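Local coordinates for flagellar basal body rod modification protein (Helicobacter pylori 26695, PDB 4ZZF), which is probably required for formation of the flagellar hook, where it may act as a scaffolding protein, at residues A[49-54]-A[87-92]; A[27-32]-A[69-74]; A[11-16]-A[134-139]. One frame throughout, in Å; residues are numbered along the deposited sequence.

Interaction 1: residues A[49-54]-A[87-92]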
loop_
_atom_site.group_PDB
_atom_site.type_symbol
_atom_site.label_atom_id
_atom_site.label_comp_id
_atom_site.label_asym_id
_atom_site.label_seq_id
_atom_site.Cartn_x
_atom_site.Cartn_y
_atom_site.Cartn_z
ATOM N N GLU A 49 11.289 36.642 2.093
ATOM C CA GLU A 49 11.728 36.034 0.841
ATOM C C GLU A 49 13.244 36.026 0.685
ATOM O O GLU A 49 13.784 35.283 -0.134
ATOM C CB GLU A 49 11.075 36.733 -0.357
ATOM C CG GLU A 49 9.774 36.043 -0.815
ATOM C CD GLU A 49 9.930 34.521 -1.030
ATOM O OE1 GLU A 49 10.845 34.105 -1.785
ATOM O OE2 GLU A 49 9.148 33.735 -0.433
ATOM N N ASN A 50 13.933 36.824 1.486
ATOM C CA ASN A 50 15.386 36.835 1.431
ATOM C C ASN A 50 16.011 36.001 2.551
ATOM O O ASN A 50 17.209 36.134 2.836
ATOM C CB ASN A 50 15.901 38.273 1.471
ATOM C CG ASN A 50 15.520 39.054 0.222
ATOM O OD1 ASN A 50 16.189 38.968 -0.816
ATOM N ND2 ASN A 50 14.427 39.805 0.308
ATOM N N ASN A 51 15.196 35.132 3.156
ATOM C CA ASN A 51 15.619 34.272 4.269
ATOM C C ASN A 51 16.148 35.068 5.456
ATOM O O ASN A 51 17.072 34.638 6.141
ATOM C CB ASN A 51 16.672 33.262 3.809
ATOM C CG ASN A 51 16.125 32.284 2.792
ATOM O OD1 ASN A 51 14.972 31.864 2.880
ATOM N ND2 ASN A 51 16.937 31.943 1.797
ATOM N N GLU A 52 15.544 36.229 5.691
ATOM C CA GLU A 52 15.856 37.045 6.854
ATOM C C GLU A 52 14.783 36.823 7.902
ATOM O O GLU A 52 13.586 36.903 7.601
ATOM C CB GLU A 52 15.951 38.527 6.477
ATOM C CG GLU A 52 16.974 38.807 5.385
ATOM C CD GLU A 52 16.974 40.262 4.918
ATOM O OE1 GLU A 52 15.898 40.907 4.949
ATOM O OE2 GLU A 52 18.058 40.752 4.517
ATOM N N LEU A 53 15.219 36.528 9.123
ATOM C CA LEU A 53 14.314 36.232 10.218
ATOM C C LEU A 53 13.431 37.421 10.560
ATOM O O LEU A 53 13.914 38.493 10.886
ATOM C CB LEU A 53 15.103 35.805 11.451
ATOM C CG LEU A 53 14.283 35.382 12.669
ATOM C CD1 LEU A 53 13.484 34.164 12.317
ATOM C CD2 LEU A 53 15.197 35.098 13.851
ATOM N N VAL A 54 12.127 37.219 10.506
ATOM C CA VAL A 54 11.188 38.286 10.804
ATOM C C VAL A 54 10.494 38.098 12.163
ATOM O O VAL A 54 10.245 39.063 12.890
ATOM C CB VAL A 54 10.155 38.393 9.662
ATOM C CG1 VAL A 54 8.794 38.838 10.168
ATOM C CG2 VAL A 54 10.683 39.327 8.598
ATOM N N ASN A 87 5.285 36.666 0.531
ATOM C CA ASN A 87 5.468 35.290 0.953
ATOM C C ASN A 87 6.471 35.150 2.086
ATOM O O ASN A 87 7.615 35.593 1.983
ATOM C CB ASN A 87 5.927 34.414 -0.206
ATOM C CG ASN A 87 5.037 33.204 -0.399
ATOM O OD1 ASN A 87 3.817 33.296 -0.250
ATOM N ND2 ASN A 87 5.654 32.032 -0.599
ATOM N N TYR A 88 6.031 34.517 3.163
ATOM C CA TYR A 88 6.906 34.213 4.287
ATOM C C TYR A 88 7.115 32.712 4.479
ATOM O O TYR A 88 6.154 31.939 4.553
ATOM C CB TYR A 88 6.337 34.844 5.546
ATOM C CG TYR A 88 6.528 36.329 5.524
ATOM C CD1 TYR A 88 5.646 37.157 4.829
ATOM C CD2 TYR A 88 7.614 36.908 6.160
ATOM C CE1 TYR A 88 5.831 38.528 4.795
ATOM C CE2 TYR A 88 7.814 38.272 6.132
ATOM C CZ TYR A 88 6.922 39.080 5.453
ATOM O OH TYR A 88 7.142 40.435 5.433
ATOM N N LYS A 89 8.379 32.311 4.544
ATOM C CA LYS A 89 8.756 30.930 4.855
ATOM C C LYS A 89 8.619 30.648 6.346
ATOM O O LYS A 89 9.144 31.390 7.183
ATOM C CB LYS A 89 10.197 30.645 4.415
ATOM C CG LYS A 89 10.463 30.926 2.957
ATOM C CD LYS A 89 11.945 30.820 2.633
ATOM C CE LYS A 89 12.230 31.226 1.187
ATOM N NZ LYS A 89 13.650 30.972 0.786
ATOM N N ILE A 90 7.923 29.569 6.677
ATOM C CA ILE A 90 7.718 29.197 8.067
ATOM C C ILE A 90 8.326 27.822 8.343
ATOM O O ILE A 90 8.028 26.848 7.635
ATOM C CB ILE A 90 6.226 29.195 8.433
ATOM C CG1 ILE A 90 5.623 30.578 8.165
ATOM C CG2 ILE A 90 6.045 28.803 9.889
ATOM C CD1 ILE A 90 4.148 30.675 8.460
ATOM N N LYS A 91 9.216 27.774 9.336
ATOM C CA LYS A 91 9.920 26.561 9.755
ATOM C C LYS A 91 9.832 26.437 11.266
ATOM O O LYS A 91 9.392 27.366 11.947
ATOM C CB LYS A 91 11.392 26.577 9.358
ATOM C CG LYS A 91 11.671 27.058 7.969
ATOM C CD LYS A 91 13.128 26.838 7.591
ATOM C CE LYS A 91 14.082 27.549 8.529
ATOM N NZ LYS A 91 15.440 27.616 7.890
ATOM N N ALA A 92 10.277 25.303 11.795
ATOM C CA ALA A 92 10.300 25.108 13.234
ATOM C C ALA A 92 11.431 24.172 13.634
ATOM O O ALA A 92 11.885 23.343 12.848
ATOM C CB ALA A 92 8.961 24.564 13.733
HETATM O O HOH W 1 8.672 38.338 2.051
#

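Interaction 2: residues A[27-32]-A[69-74]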
loop_
_atom_site.group_PDB
_atom_site.type_symbol
_atom_site.label_atom_id
_atom_site.label_comp_id
_atom_site.label_asym_id
_atom_site.label_seq_id
_atom_site.Cartn_x
_atom_site.Cartn_y
_atom_site.Cartn_z
ATOM N N PHE A 27 -1.807 29.040 9.856
ATOM C CA PHE A 27 -0.960 28.058 9.184
ATOM C C PHE A 27 -0.780 26.822 10.062
ATOM O O PHE A 27 -1.025 26.847 11.269
ATOM C CB PHE A 27 0.403 28.663 8.819
ATOM C CG PHE A 27 1.284 28.931 10.008
ATOM C CD1 PHE A 27 1.213 30.139 10.682
ATOM C CD2 PHE A 27 2.177 27.970 10.463
ATOM C CE1 PHE A 27 2.018 30.381 11.781
ATOM C CE2 PHE A 27 2.983 28.212 11.558
ATOM C CZ PHE A 27 2.908 29.408 12.218
ATOM N N SER A 28 -0.337 25.741 9.441
ATOM C CA SER A 28 -0.219 24.459 10.111
ATOM C C SER A 28 1.194 23.861 9.937
ATOM O O SER A 28 1.831 24.008 8.882
ATOM C CB SER A 28 -1.308 23.523 9.578
ATOM O OG SER A 28 -0.908 22.172 9.613
ATOM N N LEU A 29 1.693 23.238 11.005
ATOM C CA LEU A 29 2.985 22.563 10.995
ATOM C C LEU A 29 2.825 21.123 11.457
ATOM O O LEU A 29 2.063 20.837 12.390
ATOM C CB LEU A 29 3.989 23.278 11.901
ATOM C CG LEU A 29 4.482 24.628 11.407
ATOM C CD1 LEU A 29 5.442 25.238 12.432
ATOM C CD2 LEU A 29 5.162 24.451 10.088
ATOM N N PHE A 30 3.556 20.212 10.830
ATOM C CA PHE A 30 3.457 18.814 11.210
ATOM C C PHE A 30 4.642 18.397 12.071
ATOM O O PHE A 30 5.797 18.527 11.642
ATOM C CB PHE A 30 3.361 17.933 9.967
ATOM C CG PHE A 30 3.252 16.466 10.264
ATOM C CD1 PHE A 30 2.019 15.885 10.491
ATOM C CD2 PHE A 30 4.393 15.662 10.313
ATOM C CE1 PHE A 30 1.924 14.523 10.757
ATOM C CE2 PHE A 30 4.299 14.314 10.580
ATOM C CZ PHE A 30 3.059 13.742 10.800
ATOM N N PHE A 31 4.356 17.891 13.275
ATOM C CA PHE A 31 5.408 17.399 14.161
ATOM C C PHE A 31 5.423 15.868 14.199
ATOM O O PHE A 31 4.478 15.229 14.664
ATOM C CB PHE A 31 5.247 18.007 15.562
ATOM C CG PHE A 31 5.437 19.501 15.575
ATOM C CD1 PHE A 31 4.378 20.354 15.256
ATOM C CD2 PHE A 31 6.686 20.052 15.833
ATOM C CE1 PHE A 31 4.549 21.730 15.232
ATOM C CE2 PHE A 31 6.872 21.426 15.814
ATOM C CZ PHE A 31 5.797 22.276 15.506
ATOM N N ASP A 32 6.509 15.302 13.683
ATOM C CA ASP A 32 6.686 13.855 13.559
ATOM C C ASP A 32 6.745 13.127 14.900
ATOM O O ASP A 32 6.435 11.942 14.982
ATOM C CB ASP A 32 7.963 13.582 12.764
ATOM C CG ASP A 32 7.995 14.364 11.456
ATOM O OD1 ASP A 32 8.206 15.599 11.496
ATOM O OD2 ASP A 32 7.775 13.752 10.395
ATOM N N ILE A 69 -0.432 20.816 13.989
ATOM C CA ILE A 69 -0.870 21.814 14.959
ATOM C C ILE A 69 -1.131 23.131 14.222
ATOM O O ILE A 69 -0.343 23.523 13.358
ATOM C CB ILE A 69 0.177 22.010 16.078
ATOM C CG1 ILE A 69 0.488 20.672 16.751
ATOM C CG2 ILE A 69 -0.316 23.004 17.137
ATOM C CD1 ILE A 69 1.641 20.738 17.750
ATOM N N ASN A 70 -2.234 23.807 14.543
ATOM C CA ASN A 70 -2.555 25.073 13.877
ATOM C C ASN A 70 -2.063 26.276 14.661
ATOM O O ASN A 70 -2.184 26.337 15.876
ATOM C CB ASN A 70 -4.054 25.199 13.635
ATOM C CG ASN A 70 -4.605 24.021 12.883
ATOM O OD1 ASN A 70 -4.200 23.746 11.755
ATOM N ND2 ASN A 70 -5.521 23.302 13.506
ATOM N N PHE A 71 -1.487 27.226 13.945
ATOM C CA PHE A 71 -0.935 28.414 14.562
ATOM C C PHE A 71 -1.485 29.653 13.881
ATOM O O PHE A 71 -2.080 29.563 12.804
ATOM C CB PHE A 71 0.588 28.414 14.478
ATOM C CG PHE A 71 1.242 27.212 15.118
ATOM C CD1 PHE A 71 1.580 27.225 16.460
ATOM C CD2 PHE A 71 1.535 26.083 14.364
ATOM C CE1 PHE A 71 2.200 26.133 17.041
ATOM C CE2 PHE A 71 2.149 24.984 14.935
ATOM C CZ PHE A 71 2.480 25.007 16.277
ATOM N N GLU A 72 -1.291 30.805 14.516
ATOM C CA GLU A 72 -1.631 32.074 13.894
ATOM C C GLU A 72 -0.462 33.022 14.053
ATOM O O GLU A 72 0.272 32.966 15.041
ATOM C CB GLU A 72 -2.906 32.671 14.499
ATOM C CG GLU A 72 -4.181 31.925 14.096
ATOM C CD GLU A 72 -5.456 32.475 14.739
ATOM O OE1 GLU A 72 -5.369 33.194 15.761
ATOM O OE2 GLU A 72 -6.553 32.177 14.207
ATOM N N TRP A 73 -0.278 33.870 13.055
ATOM C CA TRP A 73 0.720 34.918 13.096
ATOM C C TRP A 73 0.044 36.242 12.752
ATOM O O TRP A 73 -0.654 36.322 11.734
ATOM C CB TRP A 73 1.833 34.613 12.114
ATOM C CG TRP A 73 2.837 35.697 11.965
ATOM C CD1 TRP A 73 3.373 36.459 12.952
ATOM C CD2 TRP A 73 3.420 36.142 10.737
ATOM N NE1 TRP A 73 4.274 37.348 12.415
ATOM C CE2 TRP A 73 4.323 37.171 11.064
ATOM C CE3 TRP A 73 3.279 35.769 9.404
ATOM C CZ2 TRP A 73 5.066 37.836 10.094
ATOM C CZ3 TRP A 73 4.029 36.421 8.450
ATOM C CH2 TRP A 73 4.909 37.446 8.799
ATOM N N ASP A 74 0.242 37.271 13.582
ATOM C CA ASP A 74 -0.451 38.550 13.384
ATOM C C ASP A 74 0.210 39.397 12.308
ATOM O O ASP A 74 -0.277 40.469 11.972
ATOM C CB ASP A 74 -0.535 39.348 14.697
ATOM C CG ASP A 74 0.831 39.632 15.319
ATOM O OD1 ASP A 74 1.856 39.580 14.610
ATOM O OD2 ASP A 74 0.877 39.915 16.533
HETATM O O HOH W 2 -3.612 21.437 10.135
#

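Interaction 3: residues A[11-16]-A[134-139]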
loop_
_atom_site.group_PDB
_atom_site.type_symbol
_atom_site.label_atom_id
_atom_site.label_comp_id
_atom_site.label_asym_id
_atom_site.label_seq_id
_atom_site.Cartn_x
_atom_site.Cartn_y
_atom_site.Cartn_z
ATOM N N GLU A 11 6.929 15.463 1.329
ATOM C CA GLU A 11 7.617 16.742 1.274
ATOM C C GLU A 11 7.113 17.439 -0.002
ATOM O O GLU A 11 7.159 16.841 -1.067
ATOM C CB GLU A 11 9.147 16.560 1.224
ATOM C CG GLU A 11 9.769 15.756 2.362
ATOM C CD GLU A 11 9.959 16.583 3.624
ATOM O OE1 GLU A 11 9.969 17.835 3.534
ATOM O OE2 GLU A 11 10.077 15.992 4.716
ATOM N N THR A 12 6.612 18.664 0.088
ATOM C CA THR A 12 6.194 19.370 -1.129
ATOM C C THR A 12 7.049 20.611 -1.385
ATOM O O THR A 12 7.790 21.046 -0.506
ATOM C CB THR A 12 4.724 19.808 -1.079
ATOM O OG1 THR A 12 4.606 20.989 -0.286
ATOM C CG2 THR A 12 3.847 18.719 -0.525
ATOM N N ASP A 13 6.948 21.185 -2.584
ATOM C CA ASP A 13 7.715 22.395 -2.891
ATOM C C ASP A 13 7.008 23.676 -2.411
ATOM O O ASP A 13 7.415 24.775 -2.755
ATOM C CB ASP A 13 8.023 22.494 -4.401
ATOM C CG ASP A 13 6.765 22.516 -5.275
ATOM O OD1 ASP A 13 5.684 22.904 -4.795
ATOM O OD2 ASP A 13 6.854 22.145 -6.462
ATOM N N VAL A 14 5.947 23.529 -1.626
ATOM C CA VAL A 14 5.314 24.678 -0.978
ATOM C C VAL A 14 5.947 24.906 0.387
ATOM O O VAL A 14 5.717 24.123 1.308
ATOM C CB VAL A 14 3.804 24.460 -0.797
ATOM C CG1 VAL A 14 3.193 25.584 0.029
ATOM C CG2 VAL A 14 3.127 24.322 -2.158
ATOM N N SER A 15 6.747 25.956 0.524
ATOM C CA SER A 15 7.441 26.204 1.786
ATOM C C SER A 15 7.061 27.534 2.459
ATOM O O SER A 15 7.516 27.820 3.569
ATOM C CB SER A 15 8.950 26.173 1.559
ATOM O OG SER A 15 9.323 27.197 0.654
ATOM N N GLY A 16 6.247 28.344 1.790
ATOM C CA GLY A 16 5.876 29.637 2.332
ATOM C C GLY A 16 4.383 29.871 2.348
ATOM O O GLY A 16 3.641 29.185 1.669
ATOM N N ILE A 134 -0.788 17.091 -6.458
ATOM C CA ILE A 134 0.185 16.005 -6.506
ATOM C C ILE A 134 1.558 16.422 -7.008
ATOM O O ILE A 134 2.580 15.963 -6.492
ATOM C CB ILE A 134 -0.323 14.874 -7.408
ATOM C CG1 ILE A 134 -1.473 14.180 -6.720
ATOM C CG2 ILE A 134 0.768 13.847 -7.673
ATOM C CD1 ILE A 134 -1.046 13.483 -5.494
ATOM N N ASP A 135 1.585 17.287 -8.017
ATOM C CA ASP A 135 2.849 17.644 -8.648
ATOM C C ASP A 135 3.644 18.608 -7.784
ATOM O O ASP A 135 4.785 18.921 -8.093
ATOM C CB ASP A 135 2.616 18.244 -10.037
ATOM C CG ASP A 135 1.482 19.258 -10.051
ATOM O OD1 ASP A 135 1.760 20.466 -9.839
ATOM O OD2 ASP A 135 0.311 18.843 -10.262
ATOM N N SER A 136 3.060 19.070 -6.686
ATOM C CA SER A 136 3.845 19.863 -5.753
ATOM C C SER A 136 4.701 18.946 -4.875
ATOM O O SER A 136 5.599 19.408 -4.195
ATOM C CB SER A 136 2.947 20.742 -4.891
ATOM O OG SER A 136 2.434 20.012 -3.793
ATOM N N ALA A 137 4.436 17.644 -4.906
ATOM C CA ALA A 137 5.149 16.712 -4.036
ATOM C C ALA A 137 6.508 16.332 -4.612
ATOM O O ALA A 137 6.594 15.874 -5.750
ATOM C CB ALA A 137 4.325 15.476 -3.802
ATOM N N ILE A 138 7.563 16.505 -3.818
ATOM C CA ILE A 138 8.906 16.191 -4.289
ATOM C C ILE A 138 9.485 14.905 -3.678
ATOM O O ILE A 138 10.438 14.343 -4.219
ATOM C CB ILE A 138 9.883 17.349 -4.015
ATOM C CG1 ILE A 138 10.002 17.635 -2.515
ATOM C CG2 ILE A 138 9.475 18.597 -4.804
ATOM C CD1 ILE A 138 10.710 18.989 -2.212
ATOM N N GLU A 139 8.913 14.436 -2.569
ATOM C CA GLU A 139 9.412 13.223 -1.920
ATOM C C GLU A 139 8.357 12.571 -1.038
ATOM O O GLU A 139 7.573 13.277 -0.413
ATOM C CB GLU A 139 10.651 13.533 -1.071
ATOM C CG GLU A 139 11.375 12.276 -0.667
ATOM C CD GLU A 139 12.599 12.508 0.192
ATOM O OE1 GLU A 139 12.785 13.630 0.721
ATOM O OE2 GLU A 139 13.382 11.542 0.323
#

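Interaction 1: residues A[49-54]-A[87-92]
V54 meets the ring of Y88 at its edge: CG2 of the valine lies near the ring plane, 3.9 Å from Y88 CE2, and the two side chains cross at about a right angle. Over one face of that ring, offset toward the rim, sits a water. W73 adds an edge-to-face contact, and the hydroxyl of Y88 is hydrogen-bonded to the carbonyl of P84, so the hydroxyl is fixed at one end of the ring while V54 packs on its edge. The same water ties the two backbones together, taking a hydrogen from E49 N at 3.1 Å and giving one to N87 O at 2.9 Å. The carboxylate of E49 reaches the strand too. Its chain bends at chi2 (-51°), which brings OE2 to 3.3 Å from N87 CB.

Within the turn, N51 takes the end of K89, whose chain runs out extended beyond CG and puts NZ 2.6 Å from N51 OD1. This short hydrogen bond makes an angle of 122° at the amide oxygen, with the donor tilted 20° from the plane of the group; K89 CD and CE pass close to the same oxygen.

In the fold, residues 48-52 turn the hairpin that joins strand 43-47 to strand 53-58, and N48 OD1 accepts from the backbone N of both N50 and E52. V54 pairs with I46 on one flank of strand 43-47, K89 with L47 on the other. The contact therefore closes over the end of strand 43-47, which lies between the two segments in the sheet. Chemically it is a mixed surface seam, in which a water and a lysine-to-amide bond are among the polar links; E49 OE1, 4.9 Å from K89 NZ, could add a modest electrostatic attraction without a salt bridge.

Interaction 2: residues A[27-32]-A[69-74]
Strands 25-31 and 67-73 form an antiparallel pair in the Ig-like domain of FlgD. On one face of the pair F27, L29 and F71 pack on I44 of the other sheet, with F27 also on I90 and L29 on A92. The strand axes make an angle of 139°, so the pair is strongly twisted. F27 with F71 and L29 with I69 are hydrogen-bonded pairs, each with two backbone bonds; the shortest, F71 N to F27 O, is 2.7 Å. Between them S28 and N70 form a non-hydrogen-bonded pair with CA atoms 4.5 Å apart. On that opposite face a water joins S28 OG to N70 OD1, and F30 packs on Y68.

With its chi1 of 70°, F27 holds CG between the backbone N and the carbonyl carbon, and the ring turns across toward the partner strand. F71 CB sits over one face of the F27 ring as a CH-pi contact, 3.4 Å from CZ, while W73 CB comes to its edge, 4.2 Å from CE1. The F27 and F71 rings are nearly parallel (24°) but slid apart, with centroids 5.5 Å from each other, so they barely overlap. F31 extends the row: its CE1 meets the edge of the F71 ring, 4.0 Å from CZ, and its CD1 touches I69 CD1 at 3.7 Å. Y62 and Y94 continue the aromatic packing with edge-to-face contacts on F71 and F31.

Backbone bonds thus fix the register, and the side of F27 and F71 is hydrocarbon and aromatic, held by close packing rather than by ring overlap.

Interaction 3: residues A[11-16]-A[134-139]
E11 lies side by side with E139, pointing the same way. Its CB touches I138 CG1 at 4.0 Å and its CG lies 4.0 Å from E139 OE1. The chain then bends at chi2 (-80°), leading the carboxylate away from the partner strand to R107, which binds OE1, and to R110 and the Y141 hydroxyl, which share OE2. E139 OE2 instead bonds S115 OG of the second subunit and forms a salt bridge with K146 of its own chain; its strand continues the sheet across that interface.

The backbone here forms a classic beta bulge: I138 and E139 both face E11, whose O accepts from I138 N at 2.8 Å and only weakly from E139 N at 3.3 Å. E11 N returns a bond to E139 O. Beyond the bulge, D13 N binds S136 O at 2.8 Å. T12 OG1 accepts from V14 N at 3.2 Å in an ST turn just where strand 9-12 ends, and is also bonded to the carbonyl of G109.

R107 and R110 probably keep E11 charged, as K146 does E139, so the two carboxylates (E11 OE2 to E139 OE1, 5.4 Å) can probably lie near each other.

Interactions 1 and 2 lie in the facing sheets of the Ig-like domain, their centres about 14 Å apart, and they meet in its core: I90 CG2 packs on F27 CE2 at 3.5 Å, and A92 CB on L29 CD1 at 3.8 Å. Their segments alternate along the chain. Interaction 3 pairs residues near the two ends of the chain, with both other contacts falling between its segments in sequence. Its centre is about 17 Å from each of theirs. It touches interaction 1 at K89, whose CB lies 4.0 Å from S15 O, but its nearest atoms stay about 7 Å from interaction 2.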